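PDB 4KCT: pyruvate kinase 1 from Trypanosoma brucei brucei, which catalyses the transfer of a phosphate group from phosphoenolpyruvate to ADP, giving pyruvate and ATP, and also has an intrinsic oxaloacetate decarboxylase activity. Local coordinates for residues R20-V25 / V434-V439; P130-A135 / R160-H165; I294-M299 / C327-G332. All blocks are in the same frame, centred on the assembly; numbering follows the deposited sequence.

Interaction 1 of 3, residues R20-V25 / V434-V439; sequences RANRIV and VTRSVV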
ATOM      1  N   ARG A  20     -23.151 -17.516 -10.720  1.00 15.52           N
ATOM      2  CA  ARG A  20     -23.520 -16.262 -10.067  1.00 15.55           C
ATOM      3  C   ARG A  20     -23.285 -16.437  -8.565  1.00 14.34           C
ATOM      4  O   ARG A  20     -23.788 -17.381  -7.965  1.00 14.86           O
ATOM      5  CB  ARG A  20     -25.014 -15.969 -10.328  1.00 15.06           C
ATOM      6  CG  ARG A  20     -25.587 -14.828  -9.493  1.00 13.87           C
ATOM      7  CD  ARG A  20     -26.908 -14.341 -10.103  1.00 14.88           C
ATOM      8  NE  ARG A  20     -27.856 -15.441 -10.334  1.00 15.49           N
ATOM      9  CZ  ARG A  20     -28.580 -15.998  -9.356  1.00 17.36           C
ATOM     10  NH1 ARG A  20     -28.501 -15.506  -8.113  1.00 15.14           N
ATOM     11  NH2 ARG A  20     -29.505 -16.898  -9.638  1.00 16.85           N
ATOM     12  N   ALA A  21     -22.580 -15.489  -7.957  1.00 15.01           N
ATOM     13  CA  ALA A  21     -22.271 -15.558  -6.532  1.00 14.67           C
ATOM     14  C   ALA A  21     -23.360 -14.930  -5.670  1.00 14.55           C
ATOM     15  O   ALA A  21     -23.623 -15.392  -4.551  1.00 13.54           O
ATOM     16  CB  ALA A  21     -20.936 -14.883  -6.262  1.00 15.23           C
ATOM     17  N   ASN A  22     -23.925 -13.808  -6.126  1.00 13.44           N
ATOM     18  CA  ASN A  22     -24.911 -13.096  -5.295  1.00 14.03           C
ATOM     19  C   ASN A  22     -26.292 -13.738  -5.335  1.00 14.94           C
ATOM     20  O   ASN A  22     -26.593 -14.560  -6.218  1.00 14.42           O
ATOM     21  CB  ASN A  22     -25.004 -11.599  -5.699  1.00 14.00           C
ATOM     22  CG  ASN A  22     -23.698 -10.880  -5.526  1.00 16.48           C
ATOM     23  OD1 ASN A  22     -22.889 -10.803  -6.472  1.00 16.70           O
ATOM     24  ND2 ASN A  22     -23.397 -10.484  -4.282  1.00 16.13           N
ATOM     25  N   ARG A  23     -27.118 -13.406  -4.343  1.00 14.40           N
ATOM     26  CA  ARG A  23     -28.372 -14.133  -4.127  1.00 16.02           C
ATOM     27  C   ARG A  23     -29.551 -13.164  -4.202  1.00 15.18           C
ATOM     28  O   ARG A  23     -29.423 -12.002  -3.829  1.00 17.02           O
ATOM     29  CB  ARG A  23     -28.354 -14.856  -2.765  1.00 15.68           C
ATOM     30  CG  ARG A  23     -27.241 -15.926  -2.667  1.00 14.63           C
ATOM     31  CD  ARG A  23     -27.534 -17.081  -3.617  1.00 14.93           C
ATOM     32  NE  ARG A  23     -26.423 -18.049  -3.657  1.00 16.39           N
ATOM     33  CZ  ARG A  23     -25.617 -18.232  -4.713  1.00 17.87           C
ATOM     34  NH1 ARG A  23     -25.702 -17.430  -5.780  1.00 15.91           N
ATOM     35  NH2 ARG A  23     -24.651 -19.142  -4.655  1.00 16.68           N
ATOM     36  N   ILE A  24     -30.705 -13.675  -4.653  1.00 14.44           N
ATOM     37  CA  ILE A  24     -31.881 -12.846  -4.933  1.00 15.07           C
ATOM     38  C   ILE A  24     -33.064 -13.259  -4.022  1.00 15.74           C
ATOM     39  O   ILE A  24     -33.431 -14.438  -3.950  1.00 15.77           O
ATOM     40  CB  ILE A  24     -32.288 -12.957  -6.422  1.00 16.18           C
ATOM     41  CG1 ILE A  24     -31.135 -12.454  -7.304  1.00 15.15           C
ATOM     42  CG2 ILE A  24     -33.589 -12.183  -6.698  1.00 15.06           C
ATOM     43  CD1 ILE A  24     -31.302 -12.800  -8.787  1.00 17.07           C
ATOM     44  N   VAL A  25     -33.587 -12.282  -3.287  1.00 14.42           N
ATOM     45  CA  VAL A  25     -34.749 -12.465  -2.434  1.00 15.51           C
ATOM     46  C   VAL A  25     -35.966 -11.868  -3.173  1.00 15.75           C
ATOM     47  O   VAL A  25     -35.911 -10.734  -3.618  1.00 16.13           O
ATOM     48  CB  VAL A  25     -34.543 -11.677  -1.114  1.00 15.10           C
ATOM     49  CG1 VAL A  25     -35.748 -11.778  -0.214  1.00 15.30           C
ATOM     50  CG2 VAL A  25     -33.286 -12.158  -0.394  1.00 18.30           C
ATOM     51  N   VAL A 434     -28.963 -16.929   1.874  1.00 15.66           N
ATOM     52  CA  VAL A 434     -28.601 -15.499   1.978  1.00 16.57           C
ATOM     53  C   VAL A 434     -27.096 -15.212   1.991  1.00 18.49           C
ATOM     54  O   VAL A 434     -26.689 -14.085   2.208  1.00 19.28           O
ATOM     55  CB  VAL A 434     -29.284 -14.768   3.142  1.00 16.88           C
ATOM     56  CG1 VAL A 434     -30.794 -14.768   2.956  1.00 18.50           C
ATOM     57  CG2 VAL A 434     -28.908 -15.409   4.477  1.00 18.40           C
ATOM     58  N   THR A 435     -26.279 -16.219   1.707  1.00 17.29           N
ATOM     59  CA  THR A 435     -24.846 -16.050   1.857  1.00 16.82           C
ATOM     60  C   THR A 435     -24.144 -16.181   0.523  1.00 16.13           C
ATOM     61  O   THR A 435     -24.358 -17.156  -0.209  1.00 15.32           O
ATOM     62  CB  THR A 435     -24.286 -17.050   2.885  1.00 18.97           C
ATOM     63  OG1 THR A 435     -24.631 -16.579   4.200  1.00 21.08           O
ATOM     64  CG2 THR A 435     -22.784 -17.133   2.778  1.00 17.58           C
ATOM     65  N   ARG A 436     -23.359 -15.156   0.168  1.00 14.83           N
ATOM     66  CA  ARG A 436     -22.763 -15.080  -1.163  1.00 15.15           C
ATOM     67  C   ARG A 436     -21.996 -16.371  -1.498  1.00 15.47           C
ATOM     68  O   ARG A 436     -21.182 -16.840  -0.676  1.00 14.83           O
ATOM     69  CB  ARG A 436     -21.819 -13.868  -1.229  1.00 15.52           C
ATOM     70  CG  ARG A 436     -21.193 -13.615  -2.613  1.00 15.86           C
ATOM     71  CD  ARG A 436     -20.238 -12.412  -2.529  1.00 15.07           C
ATOM     72  NE  ARG A 436     -19.577 -12.146  -3.807  1.00 16.55           N
ATOM     73  CZ  ARG A 436     -18.452 -12.740  -4.215  1.00 16.01           C
ATOM     74  NH1 ARG A 436     -17.956 -12.446  -5.409  1.00 14.31           N
ATOM     75  NH2 ARG A 436     -17.816 -13.620  -3.431  1.00 14.34           N
ATOM     76  N   SER A 437     -22.162 -16.865  -2.740  1.00 14.85           N
ATOM     77  CA  SER A 437     -21.307 -17.966  -3.323  1.00 15.61           C
ATOM     78  C   SER A 437     -21.697 -19.395  -2.955  1.00 15.30           C
ATOM     79  O   SER A 437     -21.229 -20.332  -3.581  1.00 15.79           O
ATOM     80  CB  SER A 437     -19.825 -17.778  -2.970  1.00 16.34           C
ATOM     81  OG  SER A 437     -19.417 -16.468  -3.265  1.00 19.24           O
ATOM     82  N   VAL A 438     -22.448 -19.567  -1.872  1.00 14.18           N
ATOM     83  CA  VAL A 438     -22.656 -20.898  -1.294  1.00 14.83           C
ATOM     84  C   VAL A 438     -23.722 -21.640  -2.065  1.00 16.06           C
ATOM     85  O   VAL A 438     -24.721 -21.034  -2.494  1.00 16.21           O
ATOM     86  CB  VAL A 438     -23.048 -20.832   0.207  1.00 14.57           C
ATOM     87  CG1 VAL A 438     -23.373 -22.222   0.731  1.00 14.61           C
ATOM     88  CG2 VAL A 438     -21.891 -20.247   1.006  1.00 15.24           C
ATOM     89  N   VAL A 439     -23.420 -22.898  -2.394  1.00 14.98           N
ATOM     90  CA  VAL A 439     -24.390 -23.803  -2.997  1.00 18.14           C
ATOM     91  C   VAL A 439     -24.422 -25.060  -2.121  1.00 20.04           C
ATOM     92  O   VAL A 439     -23.375 -25.643  -1.844  1.00 19.37           O
ATOM     93  CB  VAL A 439     -23.959 -24.188  -4.435  1.00 21.80           C
ATOM     94  CG1 VAL A 439     -24.952 -25.173  -5.044  1.00 24.01           C
ATOM     95  CG2 VAL A 439     -23.869 -22.936  -5.310  1.00 20.49           C
TER
HETATM   96  O   HOH W   1     -20.202 -10.594  -6.249  1.00 18.57           O
HETATM   97  O   HOH W   2     -21.858 -19.866  -6.241  1.00 24.17           O
HETATM   98  O   HOH W   3     -26.412 -19.283  -1.281  1.00 24.24           O
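The backbone N of S437 donates to A21 O at 2.8 Å, the shortest direct bond across this contact, and it joins the approach to the first barrel strand to a tight turn of the C-terminal domain. That turn, T435 to V438, is type II. S437 fills its third position with a positive phi of 83°, and the turned peptide aims its N-H at the loop of A21.

R23 makes the second direct link. Its chain bends at chi2 (-67°), which brings NH2 to V438 O at 2.9 Å, in the guanidinium plane but above the plane of the carbonyl. NH1 turns back to its own segment, donating to R20 O and N22 O, so the charged group is held from two directions and its rotation is fixed. Waters extend the grip: one accepts from R23 NE, and another joins R23 NH2 to S437 O. An arginine suits this buried place because its several N-H groups can serve three backbone carbonyls, with waters taking further N-H groups.

R436 uses its length differently. With CG anti to N (chi1 -176°) the chain is extended as far as NE, and the last torsion turns the guanidinium so that A21 CB lies over one face, near its rim, 3.7 Å above the plane. The small methyl of alanine lets the flat group come this close. R436 NH2 donates to P415 O, while a water bridges R436 NE to N22 OD1.

The junction is buried between two domains. R23 and V25 bond through their backbones to V328 in strand 327-330, I24 pairs with S47 of strand 46-52, R20 rests on helix 340-356, and V438 begins strand 438-442, at the edge of the C-terminal domain's sheet.

Interaction 2 of 3, residues P130-A135 / R160-H165; sequences PQLTNA and RTLKCH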
ATOM      1  N   PRO A 130     -47.553   8.600  22.379  1.00 25.84           N
ATOM      2  CA  PRO A 130     -47.753   9.460  23.558  1.00 25.04           C
ATOM      3  C   PRO A 130     -46.567  10.320  23.899  1.00 25.59           C
ATOM      4  O   PRO A 130     -46.739  11.403  24.414  1.00 25.73           O
ATOM      5  CB  PRO A 130     -48.007   8.457  24.692  1.00 26.98           C
ATOM      6  CG  PRO A 130     -48.624   7.281  24.016  1.00 31.92           C
ATOM      7  CD  PRO A 130     -48.068   7.231  22.608  1.00 27.92           C
ATOM      8  N   GLN A 131     -45.364   9.875  23.544  1.00 25.60           N
ATOM      9  CA  GLN A 131     -44.159  10.658  23.810  1.00 26.05           C
ATOM     10  C   GLN A 131     -43.858  11.725  22.757  1.00 25.71           C
ATOM     11  O   GLN A 131     -42.750  12.260  22.714  1.00 23.76           O
ATOM     12  CB  GLN A 131     -42.963   9.737  23.978  1.00 29.21           C
ATOM     13  CG  GLN A 131     -43.019   8.905  25.256  1.00 33.96           C
ATOM     14  CD  GLN A 131     -42.799   9.761  26.477  1.00 48.01           C
ATOM     15  OE1 GLN A 131     -41.963  10.675  26.463  1.00 49.13           O
ATOM     16  NE2 GLN A 131     -43.631   9.565  27.495  1.00 51.39           N
ATOM     17  N   LEU A 132     -44.824  12.013  21.885  1.00 24.20           N
ATOM     18  CA  LEU A 132     -44.558  12.898  20.739  1.00 24.77           C
ATOM     19  C   LEU A 132     -43.877  14.228  21.150  1.00 28.54           C
ATOM     20  O   LEU A 132     -42.922  14.663  20.511  1.00 25.08           O
ATOM     21  CB  LEU A 132     -45.846  13.187  19.955  1.00 27.99           C
ATOM     22  CG  LEU A 132     -45.723  14.157  18.778  1.00 25.12           C
ATOM     23  CD1 LEU A 132     -44.934  13.505  17.653  1.00 27.77           C
ATOM     24  CD2 LEU A 132     -47.098  14.581  18.285  1.00 30.33           C
ATOM     25  N   THR A 133     -44.358  14.866  22.218  1.00 26.48           N
ATOM     26  CA  THR A 133     -43.851  16.207  22.563  1.00 31.16           C
ATOM     27  C   THR A 133     -42.498  16.164  23.240  1.00 34.19           C
ATOM     28  O   THR A 133     -41.859  17.191  23.393  1.00 35.95           O
ATOM     29  CB  THR A 133     -44.822  17.007  23.463  1.00 34.83           C
ATOM     30  OG1 THR A 133     -45.005  16.310  24.700  1.00 34.60           O
ATOM     31  CG2 THR A 133     -46.168  17.198  22.783  1.00 29.92           C
ATOM     32  N   ASN A 134     -42.052  14.976  23.631  1.00 31.12           N
ATOM     33  CA  ASN A 134     -40.654  14.790  24.019  1.00 36.71           C
ATOM     34  C   ASN A 134     -39.755  14.446  22.857  1.00 35.19           C
ATOM     35  O   ASN A 134     -38.568  14.667  22.920  1.00 40.82           O
ATOM     36  CB  ASN A 134     -40.521  13.715  25.092  1.00 38.83           C
ATOM     37  CG  ASN A 134     -41.180  14.115  26.379  1.00 47.59           C
ATOM     38  OD1 ASN A 134     -41.229  15.296  26.705  1.00 47.00           O
ATOM     39  ND2 ASN A 134     -41.796  13.154  27.056  1.00 47.58           N
ATOM     40  N   ALA A 135     -40.309  13.783  21.851  1.00 32.08           N
ATOM     41  CA  ALA A 135     -39.503  13.249  20.758  1.00 29.55           C
ATOM     42  C   ALA A 135     -39.098  14.344  19.780  1.00 32.92           C
ATOM     43  O   ALA A 135     -38.003  14.317  19.247  1.00 35.90           O
ATOM     44  CB  ALA A 135     -40.253  12.151  20.031  1.00 29.99           C
ATOM     45  N   ARG A 160     -49.149  17.792  25.594  1.00 24.68           N
ATOM     46  CA  ARG A 160     -49.701  16.878  24.596  1.00 28.39           C
ATOM     47  C   ARG A 160     -49.945  17.468  23.198  1.00 25.80           C
ATOM     48  O   ARG A 160     -50.579  16.824  22.362  1.00 26.86           O
ATOM     49  CB  ARG A 160     -50.977  16.238  25.125  1.00 29.06           C
ATOM     50  CG  ARG A 160     -50.781  15.588  26.488  1.00 35.15           C
ATOM     51  CD  ARG A 160     -51.506  14.265  26.548  1.00 35.77           C
ATOM     52  NE  ARG A 160     -52.895  14.491  26.856  1.00 34.50           N
ATOM     53  CZ  ARG A 160     -53.763  13.531  27.149  1.00 35.09           C
ATOM     54  NH1 ARG A 160     -54.986  13.861  27.492  1.00 28.52           N
ATOM     55  NH2 ARG A 160     -53.416  12.240  27.059  1.00 33.72           N
ATOM     56  N   THR A 161     -49.468  18.684  22.944  1.00 25.14           N
ATOM     57  CA  THR A 161     -49.885  19.401  21.730  1.00 25.18           C
ATOM     58  C   THR A 161     -48.767  20.230  21.107  1.00 26.64           C
ATOM     59  O   THR A 161     -48.123  21.042  21.777  1.00 24.12           O
ATOM     60  CB  THR A 161     -51.105  20.305  22.003  1.00 33.75           C
ATOM     61  OG1 THR A 161     -52.029  19.601  22.840  1.00 32.13           O
ATOM     62  CG2 THR A 161     -51.800  20.707  20.673  1.00 26.01           C
ATOM     63  N   LEU A 162     -48.549  20.016  19.820  1.00 23.75           N
ATOM     64  CA  LEU A 162     -47.611  20.809  19.053  1.00 24.75           C
ATOM     65  C   LEU A 162     -48.371  21.626  18.011  1.00 25.73           C
ATOM     66  O   LEU A 162     -49.307  21.133  17.375  1.00 27.77           O
ATOM     67  CB  LEU A 162     -46.587  19.899  18.362  1.00 25.08           C
ATOM     68  CG  LEU A 162     -45.767  19.024  19.313  1.00 26.03           C
ATOM     69  CD1 LEU A 162     -44.884  18.065  18.519  1.00 24.78           C
ATOM     70  CD2 LEU A 162     -44.923  19.895  20.230  1.00 27.09           C
ATOM     71  N   LYS A 163     -47.965  22.873  17.836  1.00 23.78           N
ATOM     72  CA  LYS A 163     -48.446  23.673  16.738  1.00 27.24           C
ATOM     73  C   LYS A 163     -47.454  23.562  15.578  1.00 26.38           C
ATOM     74  O   LYS A 163     -46.241  23.704  15.775  1.00 27.20           O
ATOM     75  CB  LYS A 163     -48.582  25.131  17.186  1.00 29.58           C
ATOM     76  CG  LYS A 163     -49.119  26.056  16.113  1.00 37.10           C
ATOM     77  CD  LYS A 163     -49.516  27.408  16.705  1.00 46.47           C
ATOM     78  CE  LYS A 163     -48.595  28.518  16.210  1.00 53.04           C
ATOM     79  NZ  LYS A 163     -47.473  28.797  17.158  1.00 61.01           N
ATOM     80  N   CYS A 164     -47.965  23.281  14.380  1.00 25.76           N
ATOM     81  CA  CYS A 164     -47.109  22.897  13.243  1.00 25.23           C
ATOM     82  C   CYS A 164     -47.443  23.728  12.005  1.00 26.57           C
ATOM     83  O   CYS A 164     -48.561  24.220  11.851  1.00 29.36           O
ATOM     84  CB  CYS A 164     -47.280  21.409  12.912  1.00 25.64           C
ATOM     85  SG  CYS A 164     -46.774  20.284  14.239  1.00 30.60           S
ATOM     86  N   HIS A 165     -46.480  23.835  11.106  1.00 26.63           N
ATOM     87  CA  HIS A 165     -46.661  24.572   9.866  1.00 27.49           C
ATOM     88  C   HIS A 165     -46.645  23.592   8.730  1.00 28.34           C
ATOM     89  O   HIS A 165     -45.690  22.842   8.583  1.00 27.67           O
ATOM     90  CB  HIS A 165     -45.514  25.574   9.711  1.00 28.79           C
ATOM     91  CG  HIS A 165     -45.472  26.261   8.362  1.00 37.02           C
ATOM     92  ND1 HIS A 165     -44.916  25.685   7.267  1.00 37.66           N
ATOM     93  CD2 HIS A 165     -45.840  27.559   7.978  1.00 36.03           C
ATOM     94  CE1 HIS A 165     -44.955  26.559   6.231  1.00 40.45           C
ATOM     95  NE2 HIS A 165     -45.519  27.700   6.667  1.00 40.56           N
TER
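L162 leans toward L132 and T133, so that a strand of the small beta-barrel domain typical of pyruvate kinases, the B domain, is covered on this side by the short helix 132-135. From CB the leucine chain turns with CG anti to the carbonyl carbon (chi1 -59°), which sends both methyls toward the helix. CG lies 3.9 Å from T133 CG2. Beyond it the fork divides the work. CD1 meets L132, 4.0 Å from CG and 4.1 Å from CD2 of that residue, while CD2 packs against T133 CG2 at 3.9 Å. A branched leucine suits the spot because its two tips can fill two neighbouring positions of one helical turn. The two leucines lie at a slant to each other, and each has further neighbours: L132 touches T112, and L162 touches V110 and V136.

T133, on the helix, uses its hydroxyl and its methyl separately. Its hydroxyl OG1 donates to D159 O, in the hairpin turn just before R160. With chi1 near 62°, OG1 sits between the backbone N and the carbonyl carbon, and the methyl is left to face the strand. There T133 CG2 rests against the peptide joining R160 and T161, 3.8 Å from R160 C and 3.6 Å from T161 N.

Interaction 3 of 3, residues I294-M299 / C327-G332; sequences ICATQM and CVMLSG. With PYR (pyruvic acid), chain E.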
ATOM      1  N   ILE A 294     -28.476  -7.784   3.029  1.00 13.68           N
ATOM      2  CA  ILE A 294     -29.390  -7.720   1.912  1.00 14.10           C
ATOM      3  C   ILE A 294     -29.636  -6.231   1.611  1.00 15.07           C
ATOM      4  O   ILE A 294     -29.945  -5.446   2.527  1.00 14.46           O
ATOM      5  CB  ILE A 294     -30.749  -8.332   2.340  1.00 14.72           C
ATOM      6  CG1 ILE A 294     -30.571  -9.780   2.840  1.00 15.61           C
ATOM      7  CG2 ILE A 294     -31.781  -8.205   1.234  1.00 16.14           C
ATOM      8  CD1 ILE A 294     -31.832 -10.368   3.466  1.00 15.43           C
ATOM      9  N   CYS A 295     -29.500  -5.842   0.351  1.00 14.50           N
ATOM     10  CA  CYS A 295     -29.943  -4.501  -0.086  1.00 16.75           C
ATOM     11  C   CYS A 295     -31.375  -4.584  -0.657  1.00 16.89           C
ATOM     12  O   CYS A 295     -31.665  -5.460  -1.459  1.00 16.46           O
ATOM     13  CB  CYS A 295     -28.974  -3.947  -1.151  1.00 15.65           C
ATOM     14  SG  CYS A 295     -29.335  -2.214  -1.618  1.00 23.25           S
ATOM     15  N   ALA A 296     -32.272  -3.718  -0.159  1.00 17.06           N
ATOM     16  CA  ALA A 296     -33.703  -3.810  -0.465  1.00 18.28           C
ATOM     17  C   ALA A 296     -34.290  -2.494  -1.049  1.00 19.73           C
ATOM     18  O   ALA A 296     -33.901  -1.386  -0.643  1.00 16.80           O
ATOM     19  CB  ALA A 296     -34.504  -4.225   0.773  1.00 16.01           C
ATOM     20  N   THR A 297     -35.344  -2.662  -1.861  1.00 17.17           N
ATOM     21  CA  THR A 297     -36.379  -1.645  -2.077  1.00 17.65           C
ATOM     22  C   THR A 297     -36.114  -0.753  -3.287  1.00 16.94           C
ATOM     23  O   THR A 297     -35.062  -0.099  -3.393  1.00 18.09           O
ATOM     24  CB  THR A 297     -36.679  -0.810  -0.817  1.00 19.37           C
ATOM     25  OG1 THR A 297     -37.167  -1.681   0.215  1.00 21.67           O
ATOM     26  CG2 THR A 297     -37.753   0.260  -1.146  1.00 19.63           C
ATOM     27  N   GLN A 298     -37.008  -0.863  -4.260  1.00 15.95           N
ATOM     28  CA  GLN A 298     -36.958  -0.084  -5.501  1.00 17.92           C
ATOM     29  C   GLN A 298     -35.735  -0.304  -6.369  1.00 19.53           C
ATOM     30  O   GLN A 298     -35.484   0.487  -7.298  1.00 22.18           O
ATOM     31  CB  GLN A 298     -37.173   1.408  -5.231  1.00 19.17           C
ATOM     32  CG  GLN A 298     -38.575   1.732  -4.684  1.00 18.99           C
ATOM     33  CD  GLN A 298     -38.794   3.238  -4.531  1.00 22.77           C
ATOM     34  OE1 GLN A 298     -37.862   3.972  -4.234  1.00 17.50           O
ATOM     35  NE2 GLN A 298     -39.973   3.710  -4.946  1.00 26.38           N
ATOM     36  N   MET A 299     -35.136  -1.486  -6.265  1.00 16.23           N
ATOM     37  CA  MET A 299     -33.949  -1.747  -7.050  1.00 17.63           C
ATOM     38  C   MET A 299     -34.246  -1.785  -8.543  1.00 17.66           C
ATOM     39  O   MET A 299     -33.461  -1.303  -9.328  1.00 16.54           O
ATOM     40  CB  MET A 299     -33.247  -3.028  -6.590  1.00 16.86           C
ATOM     41  CG  MET A 299     -32.936  -2.993  -5.090  1.00 19.86           C
ATOM     42  SD  MET A 299     -31.485  -3.981  -4.697  1.00 22.13           S
ATOM     43  CE  MET A 299     -30.149  -2.946  -5.282  1.00 18.20           C
ATOM     44  N   CYS A 327     -26.928 -10.203  -0.925  1.00 14.23           N
ATOM     45  CA  CYS A 327     -28.221 -10.368  -1.568  1.00 15.41           C
ATOM     46  C   CYS A 327     -28.739  -9.034  -2.044  1.00 15.95           C
ATOM     47  O   CYS A 327     -28.540  -8.001  -1.387  1.00 14.50           O
ATOM     48  CB  CYS A 327     -29.270 -10.906  -0.579  1.00 18.59           C
ATOM     49  SG  CYS A 327     -28.824 -12.463   0.176  1.00 20.19           S
ATOM     50  N   VAL A 328     -29.592  -9.110  -3.062  1.00 15.33           N
ATOM     51  CA  VAL A 328     -30.425  -8.023  -3.455  1.00 15.98           C
ATOM     52  C   VAL A 328     -31.873  -8.503  -3.465  1.00 17.30           C
ATOM     53  O   VAL A 328     -32.147  -9.702  -3.510  1.00 17.59           O
ATOM     54  CB  VAL A 328     -30.031  -7.498  -4.869  1.00 16.53           C
ATOM     55  CG1 VAL A 328     -28.724  -6.699  -4.768  1.00 18.86           C
ATOM     56  CG2 VAL A 328     -29.820  -8.657  -5.831  1.00 17.43           C
ATOM     57  N   MET A 329     -32.798  -7.580  -3.316  1.00 17.51           N
ATOM     58  CA  MET A 329     -34.156  -7.975  -3.017  1.00 16.30           C
ATOM     59  C   MET A 329     -35.134  -7.308  -3.964  1.00 15.97           C
ATOM     60  O   MET A 329     -34.859  -6.211  -4.499  1.00 16.18           O
ATOM     61  CB  MET A 329     -34.509  -7.627  -1.586  1.00 15.47           C
ATOM     62  CG  MET A 329     -35.901  -8.090  -1.188  1.00 16.90           C
ATOM     63  SD  MET A 329     -36.096  -7.946   0.591  1.00 22.66           S
ATOM     64  CE  MET A 329     -37.292  -6.596   0.665  1.00 24.13           C
ATOM     65  N   LEU A 330     -36.216  -8.021  -4.251  1.00 15.08           N
ATOM     66  CA  LEU A 330     -37.327  -7.490  -5.036  1.00 14.89           C
ATOM     67  C   LEU A 330     -38.605  -7.492  -4.183  1.00 16.70           C
ATOM     68  O   LEU A 330     -38.845  -8.424  -3.380  1.00 15.88           O
ATOM     69  CB  LEU A 330     -37.508  -8.337  -6.326  1.00 14.71           C
ATOM     70  CG  LEU A 330     -36.284  -8.339  -7.259  1.00 15.89           C
ATOM     71  CD1 LEU A 330     -36.399  -9.480  -8.272  1.00 17.42           C
ATOM     72  CD2 LEU A 330     -36.137  -6.996  -7.984  1.00 15.79           C
ATOM     73  N   SER A 331     -39.394  -6.430  -4.318  1.00 15.88           N
ATOM     74  CA  SER A 331     -40.625  -6.301  -3.546  1.00 18.19           C
ATOM     75  C   SER A 331     -41.827  -6.321  -4.465  1.00 17.82           C
ATOM     76  O   SER A 331     -42.160  -7.389  -5.016  1.00 19.84           O
ATOM     77  CB  SER A 331     -40.579  -5.048  -2.671  1.00 20.57           C
ATOM     78  OG  SER A 331     -39.531  -5.211  -1.720  1.00 21.67           O
ATOM     79  N   GLY A 332     -42.383  -5.147  -4.760  1.00 17.33           N
ATOM     80  CA  GLY A 332     -43.551  -5.077  -5.670  1.00 18.37           C
ATOM     81  C   GLY A 332     -43.238  -5.614  -7.074  1.00 19.03           C
ATOM     82  O   GLY A 332     -44.122  -6.169  -7.755  1.00 19.30           O
TER
HETATM   83  C   PYR E1003     -38.285  -0.947   3.424  1.00 27.52           C
HETATM   84  O   PYR E1003     -37.526  -0.736   2.438  1.00 23.33           O
HETATM   85  OXT PYR E1003     -38.619   0.009   4.181  1.00 24.36           O
HETATM   86  CA  PYR E1003     -38.680  -2.346   3.776  1.00 34.12           C
HETATM   87  O3  PYR E1003     -39.453  -2.561   4.727  1.00 28.13           O
HETATM   88  CB  PYR E1003     -38.044  -3.501   3.045  1.00 22.57           C
HETATM   89  O   HOH W   4     -36.909  -4.767  -2.577  1.00 18.95           O
HETATM   90  O   HOH W   5     -39.716  -3.001  -0.132  1.00 29.68           O
HETATM   91  O   HOH W   6     -36.315  -3.934  -5.210  1.00 17.74           O
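Pyruvate is the flat group here, and T297 and M329 both meet it around its periphery, with neither over a face. T297 OG1 donates to the carboxylate oxygen O of pyruvate in a very short bond, 2.4 Å, whose exact length is doubtful. At the other end M329 CE comes up to the methyl CB of pyruvate, 4.0 Å away. K239 NZ and the backbone N atoms of G264 and D265 bind the ligand too, and E241 and D265 hold the magnesium.

M329 gets there because CG is anti to its backbone N (chi1 -177°) and the chain bends only at its last torsion. The same methyl touches A296 CB at 3.7 Å, so a flexible thioether lines the pocket next to a small alanine. Waters link the two segments near the pocket: one bridges T297 N and S331 OG, another T297 OG1 and S331 OG.

Behind the pocket the two strands pair in parallel. C295 N donates to C327 O at 2.9 Å, and I294 packs CG1 on C327 CB and CG2 on M329 CB, an apolar row on the face where the isoleucine's two branches each find a partner. From the opposite face M299 SD lies 3.8 Å from V328 CB, its chain crossing the valine at about a right angle; helices 311-323 and 340-356 cover it.

Strand 293-296, helix 311-323 and strand 327-330 form a beta-alpha-beta unit that supplies the last two strands of a TIM barrel, whose C-terminal strand ends carry the active site.

How the interactions relate
From the N terminus the chain enters strand 23-27, the first of the barrel, but interaction 1 closes only some 410 residues later, when 434-439 of the C-terminal domain returns to it. The other two contacts nest inside that long loop. Interaction 2 comes first, a short closure within the small B domain, about 32 Å from interaction 1 at the nearest atoms and untouched by either neighbour. Interaction 3 follows in series, pairing strands seven and eight of the barrel. It meets interaction 1 directly: strands 327-330 and 23-27 are adjacent, with the backbone of V25 probably hydrogen-bonded to V328 and L330, so barrel closure, active site and domain junction form one continuous region.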